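Local coordinates for CELL WALL surface anchor family protein (Streptococcus pneumoniae, PDB 2WW8), which probably serves as the tip adhesin of a pneumococcal pilus, attaching the bacterium to host cells, at residues G644-V652 against V663-V674; Q171-Y180 against F713-V721. All blocks are in the same frame, centred on the assembly; numbering follows the deposited sequence.

Contact 1 of 2, residues G644-V652 against V663-V674; sequences GGLLKNAKV and VTGLYLGTDEKV
One methyl of L646 is set over a face of the E672 carboxylate: CD2 lies 3.5 Å from E672 CD and equally far, 3.6 Å, from OE1 and OE2. The other flat group, the Y667 ring, is met obliquely by N649 CB, 4.3 Å from CE1. L646 reaches its place because CG is anti to the carbonyl carbon (chi1 -64°), and its CD1 then meets L668 CD2, the two leucines crossing at about a right angle. The carboxylate itself is fixed within its own segment: G669 N donates to OE1 on the anti side, 26° out of the carboxylate plane, and K591 adds a salt bridge to the same oxygen. Deeper in, L647 CD2 packs on V674 CG2 at 3.8 Å. Where the backbones part, water replaces direct bonds: one molecule accepts from N649 N and donates to L646 O and G665 O, and a second links L646 O to Y667 N. Direct pairing begins at K651 and T664, a hydrogen-bonded antiparallel pair with K651 N to T664 O at 3.1 Å and T664 N to K651 O at 3.0 Å. G665, at positive phi (82°), and L666 both face G596, so a G1 beta bulge sits in strand 660-668, at the open end of the hairpin it forms with strand 651-655 in the Ig-like domain.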
ATOM      1  N   GLY A 644      17.600  -7.575 -17.126  1.00 13.24           N
ATOM      2  CA  GLY A 644      17.368  -7.776 -15.700  1.00 13.33           C
ATOM      3  C   GLY A 644      17.092  -6.497 -14.934  1.00 13.19           C
ATOM      4  O   GLY A 644      16.755  -6.597 -13.766  1.00 14.03           O
ATOM      5  N   GLY A 645      17.221  -5.328 -15.559  1.00 12.28           N
ATOM      6  CA  GLY A 645      16.830  -4.059 -14.978  1.00 10.67           C
ATOM      7  C   GLY A 645      17.288  -3.855 -13.540  1.00 11.00           C
ATOM      8  O   GLY A 645      18.436  -4.128 -13.172  1.00 12.41           O
ATOM      9  N   LEU A 646      16.390  -3.357 -12.707  1.00 11.34           N
ATOM     10  CA  LEU A 646      16.722  -3.097 -11.295  1.00 12.07           C
ATOM     11  C   LEU A 646      17.223  -4.353 -10.546  1.00 12.41           C
ATOM     12  O   LEU A 646      17.942  -4.287  -9.544  1.00 13.01           O
ATOM     13  CB  LEU A 646      15.472  -2.538 -10.607  1.00 10.52           C
ATOM     14  CG  LEU A 646      15.016  -1.155 -11.161  1.00 12.29           C
ATOM     15  CD1 LEU A 646      13.698  -0.888 -10.538  1.00 13.37           C
ATOM     16  CD2 LEU A 646      16.005  -0.012 -10.802  1.00 14.89           C
ATOM     17  N   LEU A 647      16.876  -5.531 -11.039  1.00 12.31           N
ATOM     18  CA  LEU A 647      17.254  -6.772 -10.319  1.00 13.57           C
ATOM     19  C   LEU A 647      18.520  -7.437 -10.860  1.00 12.21           C
ATOM     20  O   LEU A 647      18.885  -8.537 -10.433  1.00 11.83           O
ATOM     21  CB  LEU A 647      16.055  -7.754 -10.291  1.00 12.01           C
ATOM     22  CG  LEU A 647      14.821  -7.170  -9.608  1.00 14.80           C
ATOM     23  CD1 LEU A 647      13.715  -8.215  -9.595  1.00 14.31           C
ATOM     24  CD2 LEU A 647      15.144  -6.661  -8.146  1.00 17.94           C
ATOM     25  N   LYS A 648      19.192  -6.741 -11.774  1.00 11.82           N
ATOM     26  CA  LYS A 648      20.366  -7.293 -12.479  1.00 13.24           C
ATOM     27  C   LYS A 648      21.359  -7.938 -11.490  1.00 13.52           C
ATOM     28  O   LYS A 648      21.965  -8.978 -11.768  1.00 11.88           O
ATOM     29  CB  LYS A 648      21.020  -6.114 -13.230  1.00 14.12           C
ATOM     30  CG  LYS A 648      22.279  -6.443 -13.940  1.00 21.10           C
ATOM     31  CD  LYS A 648      22.785  -5.160 -14.630  1.00 20.70           C
ATOM     32  CE  LYS A 648      21.753  -4.620 -15.587  1.00 14.35           C
ATOM     33  NZ  LYS A 648      22.455  -3.881 -16.638  1.00 19.50           N
ATOM     34  N   ASN A 649      21.527  -7.341 -10.308  1.00 13.25           N
ATOM     35  CA  ASN A 649      22.506  -7.855  -9.350  1.00 12.25           C
ATOM     36  C   ASN A 649      21.863  -8.320  -8.049  1.00 12.92           C
ATOM     37  O   ASN A 649      22.583  -8.505  -7.037  1.00 14.11           O
ATOM     38  CB  ASN A 649      23.609  -6.778  -9.100  1.00 11.73           C
ATOM     39  CG  ASN A 649      24.488  -6.530 -10.334  1.00 11.72           C
ATOM     40  OD1 ASN A 649      24.636  -5.406 -10.854  1.00 11.64           O
ATOM     41  ND2 ASN A 649      25.057  -7.601 -10.830  1.00  6.04           N
ATOM     42  N   ALA A 650      20.538  -8.499  -8.029  1.00 11.89           N
ATOM     43  CA  ALA A 650      19.838  -8.860  -6.788  1.00 13.09           C
ATOM     44  C   ALA A 650      19.882 -10.370  -6.583  1.00 14.93           C
ATOM     45  O   ALA A 650      19.803 -11.108  -7.566  1.00 14.91           O
ATOM     46  CB  ALA A 650      18.363  -8.400  -6.779  1.00 12.94           C
ATOM     47  N   LYS A 651      20.067 -10.816  -5.337  1.00 15.65           N
ATOM     48  CA  LYS A 651      20.008 -12.239  -5.038  1.00 16.56           C
ATOM     49  C   LYS A 651      19.135 -12.375  -3.811  1.00 17.70           C
ATOM     50  O   LYS A 651      19.183 -11.511  -2.929  1.00 14.88           O
ATOM     51  CB  LYS A 651      21.389 -12.789  -4.708  1.00 16.62           C
ATOM     52  CG  LYS A 651      22.101 -13.314  -5.927  1.00 25.64           C
ATOM     53  CD  LYS A 651      23.345 -12.547  -6.221  1.00 30.17           C
ATOM     54  CE  LYS A 651      23.912 -13.084  -7.548  1.00 39.08           C
ATOM     55  NZ  LYS A 651      23.120 -12.851  -8.817  1.00 43.73           N
ATOM     56  N   VAL A 652      18.375 -13.479  -3.753  1.00 16.06           N
ATOM     57  CA  VAL A 652      17.603 -13.850  -2.576  1.00 15.74           C
ATOM     58  C   VAL A 652      18.239 -15.095  -1.971  1.00 16.33           C
ATOM     59  O   VAL A 652      18.321 -16.127  -2.644  1.00 15.93           O
ATOM     60  CB  VAL A 652      16.135 -14.055  -2.940  1.00 16.06           C
ATOM     61  CG1 VAL A 652      15.300 -14.248  -1.683  1.00 17.33           C
ATOM     62  CG2 VAL A 652      15.622 -12.825  -3.731  1.00 15.17           C
ATOM     63  N   VAL A 663      18.172 -10.347   1.079  1.00 16.50           N
ATOM     64  CA  VAL A 663      18.156  -9.885  -0.308  1.00 15.25           C
ATOM     65  C   VAL A 663      19.319  -8.902  -0.450  1.00 15.77           C
ATOM     66  O   VAL A 663      19.369  -7.886   0.251  1.00 15.66           O
ATOM     67  CB  VAL A 663      16.809  -9.223  -0.699  1.00 15.44           C
ATOM     68  CG1 VAL A 663      16.881  -8.734  -2.181  1.00 12.90           C
ATOM     69  CG2 VAL A 663      15.607 -10.094  -0.404  1.00 14.26           C
ATOM     70  N   THR A 664      20.238  -9.212  -1.362  1.00 16.35           N
ATOM     71  CA  THR A 664      21.423  -8.417  -1.626  1.00 16.30           C
ATOM     72  C   THR A 664      21.360  -7.766  -2.992  1.00 14.78           C
ATOM     73  O   THR A 664      20.592  -8.200  -3.832  1.00 17.77           O
ATOM     74  CB  THR A 664      22.711  -9.277  -1.493  1.00 18.70           C
ATOM     75  OG1 THR A 664      22.692 -10.267  -2.513  1.00 17.37           O
ATOM     76  CG2 THR A 664      22.850 -10.000  -0.090  1.00 14.34           C
ATOM     77  N   GLY A 665      22.150  -6.718  -3.197  1.00 13.94           N
ATOM     78  CA  GLY A 665      22.367  -6.151  -4.515  1.00 13.75           C
ATOM     79  C   GLY A 665      21.257  -5.204  -4.946  1.00 12.77           C
ATOM     80  O   GLY A 665      20.878  -5.261  -6.105  1.00 11.87           O
ATOM     81  N   LEU A 666      20.712  -4.408  -4.028  1.00 11.63           N
ATOM     82  CA  LEU A 666      19.648  -3.467  -4.366  1.00 12.44           C
ATOM     83  C   LEU A 666      20.249  -2.136  -4.775  1.00 11.21           C
ATOM     84  O   LEU A 666      21.053  -1.597  -4.024  1.00 12.54           O
ATOM     85  CB  LEU A 666      18.754  -3.169  -3.136  1.00 12.20           C
ATOM     86  CG  LEU A 666      18.026  -4.470  -2.649  1.00 18.34           C
ATOM     87  CD1 LEU A 666      17.139  -4.271  -1.390  1.00 16.30           C
ATOM     88  CD2 LEU A 666      17.155  -4.962  -3.792  1.00 17.72           C
ATOM     89  N   TYR A 667      19.792  -1.577  -5.891  1.00 13.21           N
ATOM     90  CA  TYR A 667      20.226  -0.269  -6.406  1.00 12.90           C
ATOM     91  C   TYR A 667      18.965   0.474  -6.849  1.00 13.49           C
ATOM     92  O   TYR A 667      18.382   0.075  -7.856  1.00 14.26           O
ATOM     93  CB  TYR A 667      21.216  -0.401  -7.577  1.00 13.19           C
ATOM     94  CG  TYR A 667      22.538  -1.109  -7.266  1.00 12.81           C
ATOM     95  CD1 TYR A 667      22.598  -2.522  -7.162  1.00 15.64           C
ATOM     96  CD2 TYR A 667      23.712  -0.376  -7.091  1.00 11.29           C
ATOM     97  CE1 TYR A 667      23.786  -3.147  -6.883  1.00 14.11           C
ATOM     98  CE2 TYR A 667      24.950  -1.018  -6.837  1.00 14.25           C
ATOM     99  CZ  TYR A 667      24.942  -2.408  -6.715  1.00 14.55           C
ATOM    100  OH  TYR A 667      26.114  -3.116  -6.475  1.00 17.91           O
ATOM    101  N   LEU A 668      18.499   1.457  -6.077  1.00 12.53           N
ATOM    102  CA  LEU A 668      17.212   2.124  -6.290  1.00 13.80           C
ATOM    103  C   LEU A 668      17.279   3.614  -6.030  1.00 13.09           C
ATOM    104  O   LEU A 668      17.820   4.077  -4.978  1.00 10.95           O
ATOM    105  CB  LEU A 668      16.152   1.527  -5.356  1.00 14.32           C
ATOM    106  CG  LEU A 668      16.006   0.010  -5.509  1.00 19.04           C
ATOM    107  CD1 LEU A 668      15.370  -0.588  -4.262  1.00 14.15           C
ATOM    108  CD2 LEU A 668      15.218  -0.332  -6.786  1.00 19.10           C
ATOM    109  N   GLY A 669      16.747   4.326  -7.027  1.00 11.76           N
ATOM    110  CA  GLY A 669      16.485   5.748  -6.958  1.00 12.12           C
ATOM    111  C   GLY A 669      15.008   6.047  -6.843  1.00 12.67           C
ATOM    112  O   GLY A 669      14.192   5.203  -6.463  1.00 12.66           O
ATOM    113  N   THR A 670      14.669   7.291  -7.133  1.00 14.41           N
ATOM    114  CA  THR A 670      13.295   7.762  -6.986  1.00 15.97           C
ATOM    115  C   THR A 670      12.385   6.946  -7.907  1.00 16.08           C
ATOM    116  O   THR A 670      12.761   6.702  -9.040  1.00 17.47           O
ATOM    117  CB  THR A 670      13.297   9.266  -7.392  1.00 15.97           C
ATOM    118  OG1 THR A 670      13.902  10.030  -6.332  1.00 14.49           O
ATOM    119  CG2 THR A 670      11.883   9.778  -7.676  1.00 16.87           C
ATOM    120  N   ASP A 671      11.218   6.518  -7.453  1.00 16.91           N
ATOM    121  CA  ASP A 671      10.260   5.752  -8.247  1.00 18.47           C
ATOM    122  C   ASP A 671      10.773   4.371  -8.664  1.00 18.39           C
ATOM    123  O   ASP A 671      10.215   3.804  -9.594  1.00 20.31           O
ATOM    124  CB  ASP A 671       9.700   6.517  -9.461  1.00 20.25           C
ATOM    125  CG  ASP A 671       8.829   7.734  -9.049  1.00 27.71           C
ATOM    126  OD1 ASP A 671       8.062   7.641  -8.061  1.00 33.77           O
ATOM    127  OD2 ASP A 671       8.900   8.816  -9.689  1.00 31.96           O
ATOM    128  N   GLU A 672      11.789   3.832  -7.992  1.00 15.45           N
ATOM    129  CA  GLU A 672      12.291   2.493  -8.260  1.00 13.56           C
ATOM    130  C   GLU A 672      11.963   1.696  -7.040  1.00 14.85           C
ATOM    131  O   GLU A 672      12.417   2.026  -5.928  1.00 15.81           O
ATOM    132  CB  GLU A 672      13.818   2.506  -8.532  1.00 12.68           C
ATOM    133  CG  GLU A 672      14.077   3.340  -9.806  1.00 15.86           C
ATOM    134  CD  GLU A 672      15.511   3.379 -10.324  1.00 22.09           C
ATOM    135  OE1 GLU A 672      16.504   3.332  -9.538  1.00 18.07           O
ATOM    136  OE2 GLU A 672      15.621   3.489 -11.579  1.00 22.58           O
ATOM    137  N   LYS A 673      11.231   0.604  -7.241  1.00 12.54           N
ATOM    138  CA  LYS A 673      10.717  -0.119  -6.107  1.00 11.47           C
ATOM    139  C   LYS A 673      10.804  -1.628  -6.318  1.00 13.09           C
ATOM    140  O   LYS A 673      10.496  -2.116  -7.402  1.00 14.91           O
ATOM    141  CB  LYS A 673       9.308   0.316  -5.879  1.00 10.08           C
ATOM    142  CG  LYS A 673       8.566  -0.396  -4.693  1.00 14.01           C
ATOM    143  CD  LYS A 673       7.174   0.298  -4.687  1.00 20.56           C
ATOM    144  CE  LYS A 673       6.316  -0.040  -3.461  1.00 26.31           C
ATOM    145  NZ  LYS A 673       4.810  -0.008  -3.744  1.00 29.94           N
ATOM    146  N   VAL A 674      11.267  -2.361  -5.312  1.00 13.62           N
ATOM    147  CA  VAL A 674      11.388  -3.836  -5.417  1.00 15.07           C
ATOM    148  C   VAL A 674      10.414  -4.440  -4.403  1.00 15.92           C
ATOM    149  O   VAL A 674      10.219  -3.825  -3.334  1.00 15.38           O
ATOM    150  CB  VAL A 674      12.815  -4.223  -4.982  1.00 15.92           C
ATOM    151  CG1 VAL A 674      12.990  -5.728  -4.820  1.00 19.64           C
ATOM    152  CG2 VAL A 674      13.754  -3.750  -6.111  1.00 18.25           C
TER
HETATM  153  O   HOH W   1      20.335  -5.176  -9.024  1.00 11.90           O
HETATM  154  O   HOH W   2      17.641  -2.652  -7.291  1.00 20.58           O
HETATM  155  O   HOH W   3      23.910  -9.475  -4.784  1.00 18.53           O

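Contact 2 of 2, residues Q171-Y180 against F713-V721; sequences QHKALNPNPY and FPIPKIRDV
L175 N to K717 O and K717 N to L175 O are both hydrogen bonds, in an antiparallel pair. A174 and I718 form the neighbouring non-hydrogen-bonded pair. R719 N extends the ladder by donating to K173 O. Next to it the R719 guanidinium takes hold of the backbone: NE (2.9 Å) and NH2 (3.0 Å) both donate to H172 O, which lies at the guanidinium edge only 1° out of its plane. The arginine side chain gets there extended from CG to NE, after a first torsion of 62° that places CG between the backbone N and the carbonyl carbon. This double grip should restrict rotation of the group, which also donates to S142 O through NH2 and to N689 O through NH1. K173 and D720 run side by side, pointing the same way, and end in a salt bridge, with K173 NZ 2.9 Å from D720 OD1 and above the carboxylate plane. L199 O also accepts from the lysine, and N202 donates to OD2 of the aspartate. In the fold, 717-718 is a short strand placed between strands 171-184 and 692-693, so that residues more than 500 positions apart complete one antiparallel ladder. A174 CB meets I718 CG2 at 3.9 Å on one face of it; L175 and K717 occupy the other. Beyond the ladder prolines take over: P177 crosses P714 at about a right angle, CB to CB 3.5 Å, and its CD comes 3.9 Å from P716 CG. The same P714 ring also touches the backbone, its CG 3.4 Å from Y180 O.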
ATOM      1  N   GLN A 171     -13.071 -13.144  16.502  1.00 24.06           N
ATOM      2  CA  GLN A 171     -11.720 -12.697  16.860  1.00 23.34           C
ATOM      3  C   GLN A 171     -10.737 -12.871  15.710  1.00 21.55           C
ATOM      4  O   GLN A 171     -11.036 -13.557  14.734  1.00 21.08           O
ATOM      5  CB  GLN A 171     -11.221 -13.441  18.102  1.00 24.61           C
ATOM      6  CG  GLN A 171     -12.090 -13.224  19.359  1.00 27.83           C
ATOM      7  CD  GLN A 171     -12.056 -11.768  19.827  1.00 34.36           C
ATOM      8  OE1 GLN A 171     -12.990 -11.006  19.565  1.00 38.42           O
ATOM      9  NE2 GLN A 171     -10.979 -11.374  20.503  1.00 31.99           N
ATOM     10  N   HIS A 172      -9.555 -12.264  15.814  1.00 20.53           N
ATOM     11  CA  HIS A 172      -8.622 -12.271  14.694  1.00 18.90           C
ATOM     12  C   HIS A 172      -7.345 -13.025  15.039  1.00 18.61           C
ATOM     13  O   HIS A 172      -6.842 -12.988  16.174  1.00 19.22           O
ATOM     14  CB  HIS A 172      -8.318 -10.839  14.250  1.00 17.78           C
ATOM     15  CG  HIS A 172      -9.413 -10.206  13.454  1.00 21.41           C
ATOM     16  ND1 HIS A 172     -10.609  -9.798  14.010  1.00 24.08           N
ATOM     17  CD2 HIS A 172      -9.495  -9.906  12.134  1.00 24.60           C
ATOM     18  CE1 HIS A 172     -11.384  -9.279  13.071  1.00 21.78           C
ATOM     19  NE2 HIS A 172     -10.726  -9.325  11.924  1.00 27.55           N
ATOM     20  N   LYS A 173      -6.807 -13.672  14.014  1.00 18.44           N
ATOM     21  CA  LYS A 173      -5.599 -14.490  14.118  1.00 18.11           C
ATOM     22  C   LYS A 173      -4.293 -13.787  13.699  1.00 16.58           C
ATOM     23  O   LYS A 173      -3.185 -14.272  13.976  1.00 15.77           O
ATOM     24  CB  LYS A 173      -5.829 -15.817  13.388  1.00 18.06           C
ATOM     25  CG  LYS A 173      -6.638 -16.772  14.230  1.00 18.76           C
ATOM     26  CD  LYS A 173      -7.096 -18.007  13.480  1.00 19.00           C
ATOM     27  CE  LYS A 173      -5.936 -18.969  13.299  1.00 20.97           C
ATOM     28  NZ  LYS A 173      -6.399 -20.344  12.929  1.00 19.02           N
ATOM     29  N   ALA A 174      -4.422 -12.614  13.092  1.00 15.68           N
ATOM     30  CA  ALA A 174      -3.249 -11.933  12.545  1.00 15.57           C
ATOM     31  C   ALA A 174      -3.396 -10.423  12.592  1.00 15.27           C
ATOM     32  O   ALA A 174      -4.528  -9.913  12.475  1.00 15.85           O
ATOM     33  CB  ALA A 174      -3.005 -12.374  11.113  1.00 14.81           C
ATOM     34  N   LEU A 175      -2.240  -9.766  12.739  1.00 14.82           N
ATOM     35  CA  LEU A 175      -2.074  -8.304  12.891  1.00 15.69           C
ATOM     36  C   LEU A 175      -0.982  -7.772  11.958  1.00 16.44           C
ATOM     37  O   LEU A 175       0.107  -8.372  11.834  1.00 18.15           O
ATOM     38  CB  LEU A 175      -1.716  -7.868  14.331  1.00 15.65           C
ATOM     39  CG  LEU A 175      -2.608  -8.437  15.463  1.00 16.30           C
ATOM     40  CD1 LEU A 175      -2.002  -8.210  16.836  1.00 22.90           C
ATOM     41  CD2 LEU A 175      -4.041  -7.904  15.424  1.00 18.11           C
ATOM     42  N   ASN A 176      -1.288  -6.635  11.339  1.00 15.25           N
ATOM     43  CA  ASN A 176      -0.342  -5.918  10.522  1.00 15.81           C
ATOM     44  C   ASN A 176      -0.013  -4.596  11.217  1.00 16.42           C
ATOM     45  O   ASN A 176      -0.850  -4.032  11.935  1.00 16.03           O
ATOM     46  CB  ASN A 176      -0.928  -5.611   9.145  1.00 15.52           C
ATOM     47  CG  ASN A 176      -0.557  -6.663   8.102  1.00 15.75           C
ATOM     48  OD1 ASN A 176       0.431  -7.408   8.242  1.00 18.29           O
ATOM     49  ND2 ASN A 176      -1.356  -6.729   7.034  1.00 12.13           N
ATOM     50  N   PRO A 177       1.198  -4.102  10.962  1.00 15.56           N
ATOM     51  CA  PRO A 177       1.519  -2.731  11.310  1.00 15.86           C
ATOM     52  C   PRO A 177       0.626  -1.823  10.495  1.00 16.86           C
ATOM     53  O   PRO A 177       0.260  -2.158   9.349  1.00 16.36           O
ATOM     54  CB  PRO A 177       2.943  -2.528  10.783  1.00 15.03           C
ATOM     55  CG  PRO A 177       3.249  -3.732   9.945  1.00 15.41           C
ATOM     56  CD  PRO A 177       2.341  -4.845  10.377  1.00 14.50           C
ATOM     57  N   ASN A 178       0.367  -0.644  11.071  1.00 17.34           N
ATOM     58  CA  ASN A 178      -0.362   0.384  10.368  1.00 18.74           C
ATOM     59  C   ASN A 178       0.131   1.798  10.652  1.00 20.17           C
ATOM     60  O   ASN A 178       0.111   2.221  11.808  1.00 21.39           O
ATOM     61  CB  ASN A 178      -1.849   0.279  10.713  1.00 19.48           C
ATOM     62  CG  ASN A 178      -2.703   1.201   9.856  1.00 21.45           C
ATOM     63  OD1 ASN A 178      -2.701   1.091   8.632  1.00 25.59           O
ATOM     64  ND2 ASN A 178      -3.432   2.108  10.494  1.00 24.04           N
ATOM     65  N   PRO A 179       0.551   2.538   9.604  1.00 19.69           N
ATOM     66  CA  PRO A 179       0.723   1.976   8.254  1.00 19.58           C
ATOM     67  C   PRO A 179       1.836   0.952   8.113  1.00 18.24           C
ATOM     68  O   PRO A 179       2.741   0.912   8.956  1.00 18.66           O
ATOM     69  CB  PRO A 179       1.026   3.209   7.383  1.00 17.91           C
ATOM     70  CG  PRO A 179       1.475   4.215   8.262  1.00 21.52           C
ATOM     71  CD  PRO A 179       0.722   4.001   9.587  1.00 20.06           C
ATOM     72  N   TYR A 180       1.788   0.168   7.033  1.00 17.22           N
ATOM     73  CA  TYR A 180       2.681  -0.954   6.886  1.00 15.87           C
ATOM     74  C   TYR A 180       3.848  -0.415   6.064  1.00 17.10           C
ATOM     75  O   TYR A 180       4.884  -1.041   6.023  1.00 15.55           O
ATOM     76  CB  TYR A 180       2.000  -2.198   6.278  1.00 14.73           C
ATOM     77  CG  TYR A 180       1.570  -2.123   4.827  1.00 17.18           C
ATOM     78  CD1 TYR A 180       0.292  -1.680   4.475  1.00 18.01           C
ATOM     79  CD2 TYR A 180       2.465  -2.500   3.804  1.00 20.16           C
ATOM     80  CE1 TYR A 180      -0.106  -1.629   3.128  1.00 20.14           C
ATOM     81  CE2 TYR A 180       2.118  -2.400   2.443  1.00 19.24           C
ATOM     82  CZ  TYR A 180       0.816  -1.971   2.131  1.00 23.32           C
ATOM     83  OH  TYR A 180       0.470  -1.896   0.816  1.00 20.35           O
ATOM     84  N   PHE A 713      12.195  -2.424   9.326  1.00 13.13           N
ATOM     85  CA  PHE A 713      10.857  -2.674   8.800  1.00 15.90           C
ATOM     86  C   PHE A 713       9.861  -2.880   9.956  1.00 17.51           C
ATOM     87  O   PHE A 713      10.213  -3.444  11.011  1.00 18.68           O
ATOM     88  CB  PHE A 713      10.876  -4.009   8.007  1.00 13.73           C
ATOM     89  CG  PHE A 713      11.510  -3.896   6.648  1.00 14.56           C
ATOM     90  CD1 PHE A 713      12.882  -4.008   6.486  1.00 15.92           C
ATOM     91  CD2 PHE A 713      10.694  -3.834   5.519  1.00 15.12           C
ATOM     92  CE1 PHE A 713      13.441  -3.940   5.193  1.00 13.39           C
ATOM     93  CE2 PHE A 713      11.214  -3.771   4.245  1.00 15.62           C
ATOM     94  CZ  PHE A 713      12.595  -3.834   4.085  1.00 15.51           C
ATOM     95  N   PRO A 714       8.585  -2.536   9.739  1.00 18.32           N
ATOM     96  CA  PRO A 714       7.613  -2.850  10.797  1.00 17.53           C
ATOM     97  C   PRO A 714       7.224  -4.352  10.771  1.00 19.60           C
ATOM     98  O   PRO A 714       7.503  -4.987   9.757  1.00 19.11           O
ATOM     99  CB  PRO A 714       6.422  -1.971  10.419  1.00 18.60           C
ATOM    100  CG  PRO A 714       6.498  -1.869   8.921  1.00 16.96           C
ATOM    101  CD  PRO A 714       7.969  -1.866   8.576  1.00 18.54           C
ATOM    102  N   ILE A 715       6.651  -4.935  11.837  1.00 17.24           N
ATOM    103  CA  ILE A 715       6.529  -6.406  11.960  1.00 19.05           C
ATOM    104  C   ILE A 715       5.089  -6.927  12.269  1.00 17.83           C
ATOM    105  O   ILE A 715       4.533  -6.578  13.306  1.00 18.89           O
ATOM    106  CB  ILE A 715       7.445  -6.959  13.105  1.00 19.70           C
ATOM    107  CG1 ILE A 715       8.842  -6.339  13.081  1.00 19.29           C
ATOM    108  CG2 ILE A 715       7.593  -8.461  12.974  1.00 17.55           C
ATOM    109  CD1 ILE A 715       9.620  -6.896  11.945  1.00 17.30           C
ATOM    110  N   PRO A 716       4.510  -7.790  11.408  1.00 18.04           N
ATOM    111  CA  PRO A 716       3.222  -8.444  11.626  1.00 14.80           C
ATOM    112  C   PRO A 716       3.303  -9.545  12.686  1.00 14.30           C
ATOM    113  O   PRO A 716       4.403  -9.986  13.056  1.00 12.97           O
ATOM    114  CB  PRO A 716       2.954  -9.134  10.280  1.00 15.83           C
ATOM    115  CG  PRO A 716       3.786  -8.314   9.269  1.00 17.68           C
ATOM    116  CD  PRO A 716       5.056  -8.141  10.068  1.00 17.20           C
ATOM    117  N   LYS A 717       2.124  -9.984  13.138  1.00 14.91           N
ATOM    118  CA  LYS A 717       2.039 -11.007  14.187  1.00 15.78           C
ATOM    119  C   LYS A 717       0.968 -12.009  13.799  1.00 15.27           C
ATOM    120  O   LYS A 717      -0.014 -11.610  13.163  1.00 16.04           O
ATOM    121  CB  LYS A 717       1.612 -10.407  15.532  1.00 16.21           C
ATOM    122  CG  LYS A 717       2.694  -9.540  16.155  1.00 17.01           C
ATOM    123  CD  LYS A 717       2.477  -8.078  15.873  1.00 21.84           C
ATOM    124  CE  LYS A 717       3.399  -7.250  16.778  1.00 25.04           C
ATOM    125  NZ  LYS A 717       4.706  -6.938  16.055  1.00 23.73           N
ATOM    126  N   ILE A 718       1.129 -13.272  14.203  1.00 13.69           N
ATOM    127  CA  ILE A 718       0.093 -14.265  13.938  1.00 13.67           C
ATOM    128  C   ILE A 718      -0.047 -15.120  15.187  1.00 15.27           C
ATOM    129  O   ILE A 718       0.913 -15.239  15.986  1.00 14.17           O
ATOM    130  CB  ILE A 718       0.408 -15.146  12.699  1.00 14.92           C
ATOM    131  CG1 ILE A 718       1.728 -15.907  12.907  1.00 14.42           C
ATOM    132  CG2 ILE A 718       0.421 -14.267  11.418  1.00 11.92           C
ATOM    133  CD1 ILE A 718       2.037 -16.933  11.839  1.00 13.19           C
ATOM    134  N   ARG A 719      -1.250 -15.681  15.365  1.00 15.44           N
ATOM    135  CA  ARG A 719      -1.477 -16.613  16.465  1.00 15.31           C
ATOM    136  C   ARG A 719      -2.466 -17.699  16.073  1.00 15.92           C
ATOM    137  O   ARG A 719      -3.056 -17.649  14.988  1.00 15.09           O
ATOM    138  CB  ARG A 719      -2.054 -15.883  17.680  1.00 15.44           C
ATOM    139  CG  ARG A 719      -3.403 -15.253  17.347  1.00 16.32           C
ATOM    140  CD  ARG A 719      -4.103 -14.845  18.607  1.00 16.37           C
ATOM    141  NE  ARG A 719      -5.349 -14.130  18.368  1.00 16.69           N
ATOM    142  CZ  ARG A 719      -6.170 -13.798  19.352  1.00 17.31           C
ATOM    143  NH1 ARG A 719      -5.836 -14.137  20.588  1.00 15.31           N
ATOM    144  NH2 ARG A 719      -7.298 -13.152  19.097  1.00 19.35           N
ATOM    145  N   ASP A 720      -2.654 -18.667  16.968  1.00 14.10           N
ATOM    146  CA  ASP A 720      -3.728 -19.659  16.837  1.00 15.30           C
ATOM    147  C   ASP A 720      -4.173 -20.066  18.242  1.00 14.38           C
ATOM    148  O   ASP A 720      -3.503 -19.703  19.216  1.00 12.88           O
ATOM    149  CB  ASP A 720      -3.315 -20.909  16.046  1.00 15.45           C
ATOM    150  CG  ASP A 720      -4.521 -21.697  15.507  1.00 16.02           C
ATOM    151  OD1 ASP A 720      -5.681 -21.223  15.563  1.00 16.59           O
ATOM    152  OD2 ASP A 720      -4.321 -22.823  15.022  1.00 15.96           O
ATOM    153  N   VAL A 721      -5.294 -20.781  18.335  1.00 15.12           N
ATOM    154  CA  VAL A 721      -5.799 -21.235  19.636  1.00 14.77           C
ATOM    155  C   VAL A 721      -5.806 -22.759  19.576  1.00 15.68           C
ATOM    156  O   VAL A 721      -6.300 -23.342  18.601  1.00 16.15           O
ATOM    157  CB  VAL A 721      -7.201 -20.655  19.988  1.00 15.44           C
ATOM    158  CG1 VAL A 721      -8.250 -21.000  18.937  1.00 13.79           C
ATOM    159  CG2 VAL A 721      -7.695 -21.175  21.343  1.00 15.63           C
TER
HETATM  160  O   HOH W   4      -6.731 -23.160  13.633  1.00 32.65           O

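Contact 1 is nested along the chain within the loop closed by contact 2: the order is 171-180, 644-652, 663-674, 713-721. Their centres are 27 Å apart and their nearest atoms about 7 Å, without touching. A succession of antiparallel pairings connects them, from strand 171-184 through 187-196 and 203-218 to 673-682. Contact 1 joins segments only 11 residues apart at their closest ends, whereas contact 2 ties the two ends of a long excursion. That excursion includes the parallel sheet, strands 225-232 to 566-569, of the region carrying the magnesium site. The region therefore appears to be inserted into a beta domain built from chain on both sides of it.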